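Local atomic coordinates of insecticidal crystal protein Cry7Cal (Bacillus thuringiensis, PDB entry 5ZI1), a protein that is an insecticidal delta-endotoxin active against locusts, thought to bind gut receptors and form pores in the target's membranes. Residues 117-131 / 144-158. Residues are numbered along the deposited sequence; the frame is centred on the assembly and turned at random.
Sequences FVSTENLFKFAMPSF and YAQAANLHLFLLKNA
F124 and L154 interlock as knobs into holes where two antiparallel helices, 107-127 and 141-165, pack inside the N-terminal helical domain of this delta endotoxin, the domain generally credited with membrane insertion. The short segments cross at -151° with their axes 10.2 Å apart. F124 drops among A147, L150, H151 and L154; in return L154 sits among F117, T120, E121 and F124. F124 CB lies over the centre of the H151 imidazole, 3.4 Å from H151 CD2; chi1 of -82° swings the phenyl ring on past H151, nearly parallel to the imidazole but with little overlap, until F124 CZ meets L150 CB. L155 CD1, from the next turn of the same helix as H151, lies toward the rim of the opposite imidazole face. H151 sends NE2 almost straight to the anti side of E121 OE2 (2.6 Å), somewhat out of the carboxylate plane. One turn on from E121 in the same helix, K125 NZ reaches the syn lone pair of E121 OE1 at 2.7 Å in a salt bridge. The hydroxyl of Y186, on helix 169-202, hydrogen-bonds H151 ND1. Toward the 131/144 end, M128, bent at chi2 and chi3, sets its CE over one face of the Y144 ring. At the other end F117 CZ meets A158 CB at 3.6 Å. Within this mostly apolar seam K125 probably favours ionised E121, while bonds at both nitrogens fix the rotation of the imidazole.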
loop_
_atom_site.group_PDB
_atom_site.type_symbol
_atom_site.label_atom_id
_atom_site.label_comp_id
_atom_site.label_asym_id
_atom_site.label_seq_id
_atom_site.Cartn_x
_atom_site.Cartn_y
_atom_site.Cartn_z
ATOM N N PHE A 117 -30.893 -8.175 0.312
ATOM C CA PHE A 117 -29.583 -8.498 0.863
ATOM C C PHE A 117 -29.196 -9.940 0.550
ATOM O O PHE A 117 -28.131 -10.199 -0.021
ATOM C CB PHE A 117 -29.547 -8.253 2.371
ATOM C CG PHE A 117 -28.284 -8.770 3.008
ATOM C CD1 PHE A 117 -27.137 -7.995 3.014
ATOM C CD2 PHE A 117 -28.218 -10.053 3.528
ATOM C CE1 PHE A 117 -25.957 -8.478 3.567
ATOM C CE2 PHE A 117 -27.042 -10.553 4.081
ATOM C CZ PHE A 117 -25.912 -9.764 4.103
ATOM N N VAL A 118 -30.041 -10.904 0.935
ATOM C CA VAL A 118 -29.641 -12.299 0.745
ATOM C C VAL A 118 -29.625 -12.646 -0.735
ATOM O O VAL A 118 -28.758 -13.405 -1.188
ATOM C CB VAL A 118 -30.523 -13.273 1.560
ATOM C CG1 VAL A 118 -30.625 -12.835 3.028
ATOM C CG2 VAL A 118 -31.892 -13.406 0.959
ATOM N N SER A 119 -30.519 -12.061 -1.532
ATOM C CA SER A 119 -30.418 -12.291 -2.969
ATOM C C SER A 119 -29.149 -11.675 -3.542
ATOM O O SER A 119 -28.542 -12.255 -4.447
ATOM C CB SER A 119 -31.660 -11.772 -3.698
ATOM O OG SER A 119 -31.811 -10.371 -3.542
ATOM N N THR A 120 -28.715 -10.512 -3.029
ATOM C CA THR A 120 -27.503 -9.899 -3.587
ATOM C C THR A 120 -26.261 -10.640 -3.113
ATOM O O THR A 120 -25.310 -10.831 -3.879
ATOM C CB THR A 120 -27.403 -8.412 -3.217
ATOM O OG1 THR A 120 -28.492 -7.691 -3.802
ATOM C CG2 THR A 120 -26.112 -7.813 -3.742
ATOM N N GLU A 121 -26.268 -11.093 -1.857
ATOM C CA GLU A 121 -25.116 -11.812 -1.328
ATOM C C GLU A 121 -24.963 -13.170 -2.000
ATOM O O GLU A 121 -23.835 -13.635 -2.210
ATOM C CB GLU A 121 -25.251 -11.941 0.196
ATOM C CG GLU A 121 -23.946 -12.285 0.911
ATOM C CD GLU A 121 -23.600 -13.779 0.852
ATOM O OE1 GLU A 121 -24.548 -14.602 0.845
ATOM O OE2 GLU A 121 -22.389 -14.122 0.809
ATOM N N ASN A 122 -26.083 -13.810 -2.363
ATOM C CA ASN A 122 -26.008 -15.033 -3.145
ATOM C C ASN A 122 -25.428 -14.774 -4.532
ATOM O O ASN A 122 -24.680 -15.611 -5.047
ATOM C CB ASN A 122 -27.392 -15.689 -3.232
ATOM C CG ASN A 122 -27.773 -16.470 -1.943
ATOM O OD1 ASN A 122 -26.917 -16.824 -1.129
ATOM N ND2 ASN A 122 -29.060 -16.734 -1.774
ATOM N N LEU A 123 -25.718 -13.614 -5.143
ATOM C CA LEU A 123 -25.110 -13.322 -6.436
ATOM C C LEU A 123 -23.592 -13.320 -6.332
ATOM O O LEU A 123 -22.902 -13.860 -7.203
ATOM C CB LEU A 123 -25.607 -11.988 -7.004
ATOM C CG LEU A 123 -25.214 -11.751 -8.482
ATOM C CD1 LEU A 123 -25.546 -12.989 -9.306
ATOM C CD2 LEU A 123 -25.909 -10.545 -9.092
ATOM N N PHE A 124 -23.049 -12.741 -5.265
ATOM C CA PHE A 124 -21.600 -12.784 -5.092
ATOM C C PHE A 124 -21.106 -14.226 -5.007
ATOM O O PHE A 124 -20.157 -14.606 -5.700
ATOM C CB PHE A 124 -21.188 -11.971 -3.857
ATOM C CG PHE A 124 -21.078 -10.472 -4.113
ATOM C CD1 PHE A 124 -19.938 -9.930 -4.684
ATOM C CD2 PHE A 124 -22.117 -9.619 -3.780
ATOM C CE1 PHE A 124 -19.834 -8.558 -4.917
ATOM C CE2 PHE A 124 -22.027 -8.253 -3.997
ATOM C CZ PHE A 124 -20.885 -7.719 -4.572
ATOM N N LYS A 125 -21.757 -15.058 -4.185
ATOM C CA LYS A 125 -21.378 -16.469 -4.132
ATOM C C LYS A 125 -21.407 -17.088 -5.517
ATOM O O LYS A 125 -20.431 -17.710 -5.950
ATOM C CB LYS A 125 -22.292 -17.239 -3.199
ATOM C CG LYS A 125 -22.106 -16.911 -1.761
ATOM C CD LYS A 125 -23.196 -17.597 -0.945
ATOM C CE LYS A 125 -23.029 -17.296 0.531
ATOM N NZ LYS A 125 -24.367 -17.269 1.174
ATOM N N PHE A 126 -22.504 -16.889 -6.243
ATOM C CA PHE A 126 -22.595 -17.417 -7.603
ATOM C C PHE A 126 -21.570 -16.774 -8.536
ATOM O O PHE A 126 -21.002 -17.454 -9.399
ATOM C CB PHE A 126 -24.012 -17.219 -8.146
ATOM C CG PHE A 126 -24.195 -17.696 -9.559
ATOM C CD1 PHE A 126 -24.000 -16.829 -10.632
ATOM C CD2 PHE A 126 -24.549 -19.002 -9.825
ATOM C CE1 PHE A 126 -24.164 -17.269 -11.935
ATOM C CE2 PHE A 126 -24.719 -19.444 -11.129
ATOM C CZ PHE A 126 -24.530 -18.579 -12.175
ATOM N N ALA A 127 -21.313 -15.468 -8.387
ATOM C CA ALA A 127 -20.542 -14.753 -9.413
ATOM C C ALA A 127 -19.033 -14.806 -9.209
ATOM O O ALA A 127 -18.289 -14.858 -10.191
ATOM C CB ALA A 127 -20.976 -13.292 -9.477
ATOM N N MET A 128 -18.559 -14.760 -7.963
ATOM C CA MET A 128 -17.117 -14.758 -7.705
ATOM C C MET A 128 -16.328 -15.788 -8.499
ATOM O O MET A 128 -15.258 -15.421 -9.017
ATOM C CB MET A 128 -16.858 -14.931 -6.199
ATOM C CG MET A 128 -17.161 -13.670 -5.384
ATOM S SD MET A 128 -16.329 -12.173 -6.017
ATOM C CE MET A 128 -14.610 -12.521 -5.639
ATOM N N PRO A 129 -16.763 -17.063 -8.640
ATOM C CA PRO A 129 -15.956 -18.011 -9.426
ATOM C C PRO A 129 -15.693 -17.558 -10.854
ATOM O O PRO A 129 -14.653 -17.912 -11.415
ATOM C CB PRO A 129 -16.788 -19.309 -9.385
ATOM C CG PRO A 129 -17.533 -19.226 -8.125
ATOM C CD PRO A 129 -17.877 -17.754 -7.956
ATOM N N SER A 130 -16.597 -16.789 -11.465
ATOM C CA SER A 130 -16.339 -16.281 -12.812
ATOM C C SER A 130 -15.147 -15.323 -12.862
ATOM O O SER A 130 -14.632 -15.047 -13.955
ATOM C CB SER A 130 -17.576 -15.566 -13.356
ATOM O OG SER A 130 -18.719 -16.411 -13.324
ATOM N N PHE A 131 -14.698 -14.803 -11.718
ATOM C CA PHE A 131 -13.578 -13.867 -11.690
ATOM C C PHE A 131 -12.255 -14.563 -11.407
ATOM O O PHE A 131 -11.230 -13.893 -11.233
ATOM C CB PHE A 131 -13.835 -12.753 -10.663
ATOM C CG PHE A 131 -15.192 -12.082 -10.807
ATOM C CD1 PHE A 131 -15.701 -11.756 -12.063
ATOM C CD2 PHE A 131 -15.955 -11.796 -9.693
ATOM C CE1 PHE A 131 -16.927 -11.158 -12.193
ATOM C CE2 PHE A 131 -17.190 -11.202 -9.820
ATOM C CZ PHE A 131 -17.671 -10.882 -11.066
ATOM N N TYR A 144 -11.192 -9.705 -9.538
ATOM C CA TYR A 144 -11.473 -10.561 -8.391
ATOM C C TYR A 144 -11.335 -9.779 -7.091
ATOM O O TYR A 144 -12.259 -9.748 -6.269
ATOM C CB TYR A 144 -10.526 -11.754 -8.415
ATOM C CG TYR A 144 -10.719 -12.729 -7.290
ATOM C CD1 TYR A 144 -10.082 -12.549 -6.075
ATOM C CD2 TYR A 144 -11.517 -13.860 -7.451
ATOM C CE1 TYR A 144 -10.246 -13.445 -5.037
ATOM C CE2 TYR A 144 -11.685 -14.760 -6.426
ATOM C CZ TYR A 144 -11.044 -14.550 -5.220
ATOM O OH TYR A 144 -11.196 -15.452 -4.196
ATOM N N ALA A 145 -10.194 -9.111 -6.911
ATOM C CA ALA A 145 -9.957 -8.322 -5.707
ATOM C C ALA A 145 -11.067 -7.312 -5.465
ATOM O O ALA A 145 -11.598 -7.220 -4.350
ATOM C CB ALA A 145 -8.607 -7.625 -5.800
ATOM N N GLN A 146 -11.457 -6.565 -6.501
ATOM C CA GLN A 146 -12.420 -5.485 -6.288
ATOM C C GLN A 146 -13.812 -6.026 -5.976
ATOM O O GLN A 146 -14.534 -5.457 -5.144
ATOM C CB GLN A 146 -12.460 -4.558 -7.505
ATOM C CG GLN A 146 -11.154 -3.860 -7.767
ATOM C CD GLN A 146 -10.895 -2.682 -6.832
ATOM O OE1 GLN A 146 -11.818 -2.118 -6.250
ATOM N NE2 GLN A 146 -9.626 -2.297 -6.704
ATOM N N ALA A 147 -14.217 -7.107 -6.646
ATOM C CA ALA A 147 -15.501 -7.726 -6.340
ATOM C C ALA A 147 -15.451 -8.410 -4.984
ATOM O O ALA A 147 -16.403 -8.329 -4.198
ATOM C CB ALA A 147 -15.874 -8.727 -7.429
ATOM N N ALA A 148 -14.341 -9.092 -4.700
ATOM C CA ALA A 148 -14.136 -9.651 -3.376
ATOM C C ALA A 148 -14.361 -8.583 -2.323
ATOM O O ALA A 148 -15.067 -8.795 -1.325
ATOM C CB ALA A 148 -12.722 -10.226 -3.273
ATOM N N ASN A 149 -13.786 -7.405 -2.558
ATOM C CA ASN A 149 -13.917 -6.319 -1.606
ATOM C C ASN A 149 -15.376 -5.954 -1.378
ATOM O O ASN A 149 -15.818 -5.784 -0.234
ATOM C CB ASN A 149 -13.131 -5.109 -2.101
ATOM C CG ASN A 149 -13.201 -3.987 -1.139
ATOM O OD1 ASN A 149 -12.690 -4.086 -0.017
ATOM N ND2 ASN A 149 -13.883 -2.931 -1.527
ATOM N N LEU A 150 -16.149 -5.825 -2.458
ATOM C CA LEU A 150 -17.558 -5.475 -2.294
ATOM C C LEU A 150 -18.310 -6.542 -1.506
ATOM O O LEU A 150 -19.180 -6.219 -0.693
ATOM C CB LEU A 150 -18.213 -5.266 -3.656
ATOM C CG LEU A 150 -17.715 -4.096 -4.509
ATOM C CD1 LEU A 150 -18.515 -4.046 -5.797
ATOM C CD2 LEU A 150 -17.822 -2.779 -3.752
ATOM N N HIS A 151 -17.996 -7.817 -1.745
ATOM C CA HIS A 151 -18.695 -8.907 -1.067
ATOM C C HIS A 151 -18.467 -8.835 0.434
ATOM O O HIS A 151 -19.416 -8.874 1.222
ATOM C CB HIS A 151 -18.217 -10.254 -1.625
ATOM C CG HIS A 151 -19.013 -11.434 -1.149
ATOM N ND1 HIS A 151 -18.553 -12.731 -1.253
ATOM C CD2 HIS A 151 -20.241 -11.516 -0.580
ATOM C CE1 HIS A 151 -19.462 -13.557 -0.765
ATOM N NE2 HIS A 151 -20.498 -12.845 -0.359
ATOM N N LEU A 152 -17.204 -8.702 0.844
ATOM C CA LEU A 152 -16.884 -8.614 2.265
ATOM C C LEU A 152 -17.587 -7.434 2.916
ATOM O O LEU A 152 -18.115 -7.545 4.039
ATOM C CB LEU A 152 -15.370 -8.500 2.446
ATOM C CG LEU A 152 -14.673 -9.792 2.041
ATOM C CD1 LEU A 152 -13.176 -9.658 2.159
ATOM C CD2 LEU A 152 -15.200 -10.892 2.929
ATOM N N PHE A 153 -17.610 -6.295 2.215
ATOM C CA PHE A 153 -18.257 -5.103 2.733
ATOM C C PHE A 153 -19.764 -5.279 2.806
ATOM O O PHE A 153 -20.401 -4.850 3.778
ATOM C CB PHE A 153 -17.907 -3.903 1.859
ATOM C CG PHE A 153 -18.754 -2.710 2.132
ATOM C CD1 PHE A 153 -18.685 -2.069 3.360
ATOM C CD2 PHE A 153 -19.637 -2.240 1.181
ATOM C CE1 PHE A 153 -19.475 -0.971 3.628
ATOM C CE2 PHE A 153 -20.426 -1.135 1.446
ATOM C CZ PHE A 153 -20.346 -0.505 2.670
ATOM N N LEU A 154 -20.357 -5.883 1.774
ATOM C CA LEU A 154 -21.779 -6.193 1.831
ATOM C C LEU A 154 -22.106 -7.083 3.032
ATOM O O LEU A 154 -23.147 -6.912 3.671
ATOM C CB LEU A 154 -22.222 -6.867 0.542
ATOM C CG LEU A 154 -23.695 -7.266 0.557
ATOM C CD1 LEU A 154 -24.525 -6.028 0.571
ATOM C CD2 LEU A 154 -24.098 -8.197 -0.597
ATOM N N LEU A 155 -21.232 -8.044 3.347
ATOM C CA LEU A 155 -21.527 -8.967 4.432
ATOM C C LEU A 155 -21.539 -8.237 5.766
ATOM O O LEU A 155 -22.301 -8.609 6.666
ATOM C CB LEU A 155 -20.516 -10.124 4.430
ATOM C CG LEU A 155 -20.800 -11.216 3.385
ATOM C CD1 LEU A 155 -19.580 -12.070 3.040
ATOM C CD2 LEU A 155 -21.967 -12.077 3.899
ATOM N N LYS A 156 -20.738 -7.172 5.888
ATOM C CA LYS A 156 -20.772 -6.346 7.089
ATOM C C LYS A 156 -22.179 -5.832 7.370
ATOM O O LYS A 156 -22.580 -5.709 8.531
ATOM C CB LYS A 156 -19.794 -5.174 6.949
ATOM C CG LYS A 156 -19.797 -4.206 8.129
ATOM C CD LYS A 156 -18.724 -3.122 7.980
ATOM C CE LYS A 156 -18.874 -2.033 9.036
ATOM N NZ LYS A 156 -17.644 -1.212 9.201
ATOM N N ASN A 157 -22.946 -5.531 6.319
ATOM C CA ASN A 157 -24.277 -4.972 6.529
ATOM C C ASN A 157 -25.148 -5.892 7.393
ATOM O O ASN A 157 -25.935 -5.409 8.214
ATOM C CB ASN A 157 -24.944 -4.682 5.183
ATOM C CG ASN A 157 -24.372 -3.429 4.486
ATOM O OD1 ASN A 157 -25.100 -2.702 3.815
ATOM N ND2 ASN A 157 -23.071 -3.198 4.627
ATOM N N ALA A 158 -25.007 -7.219 7.251
ATOM C CA ALA A 158 -25.827 -8.124 8.062
ATOM C C ALA A 158 -25.543 -7.934 9.546
ATOM O O ALA A 158 -26.471 -7.907 10.369
ATOM C CB ALA A 158 -25.602 -9.589 7.663
#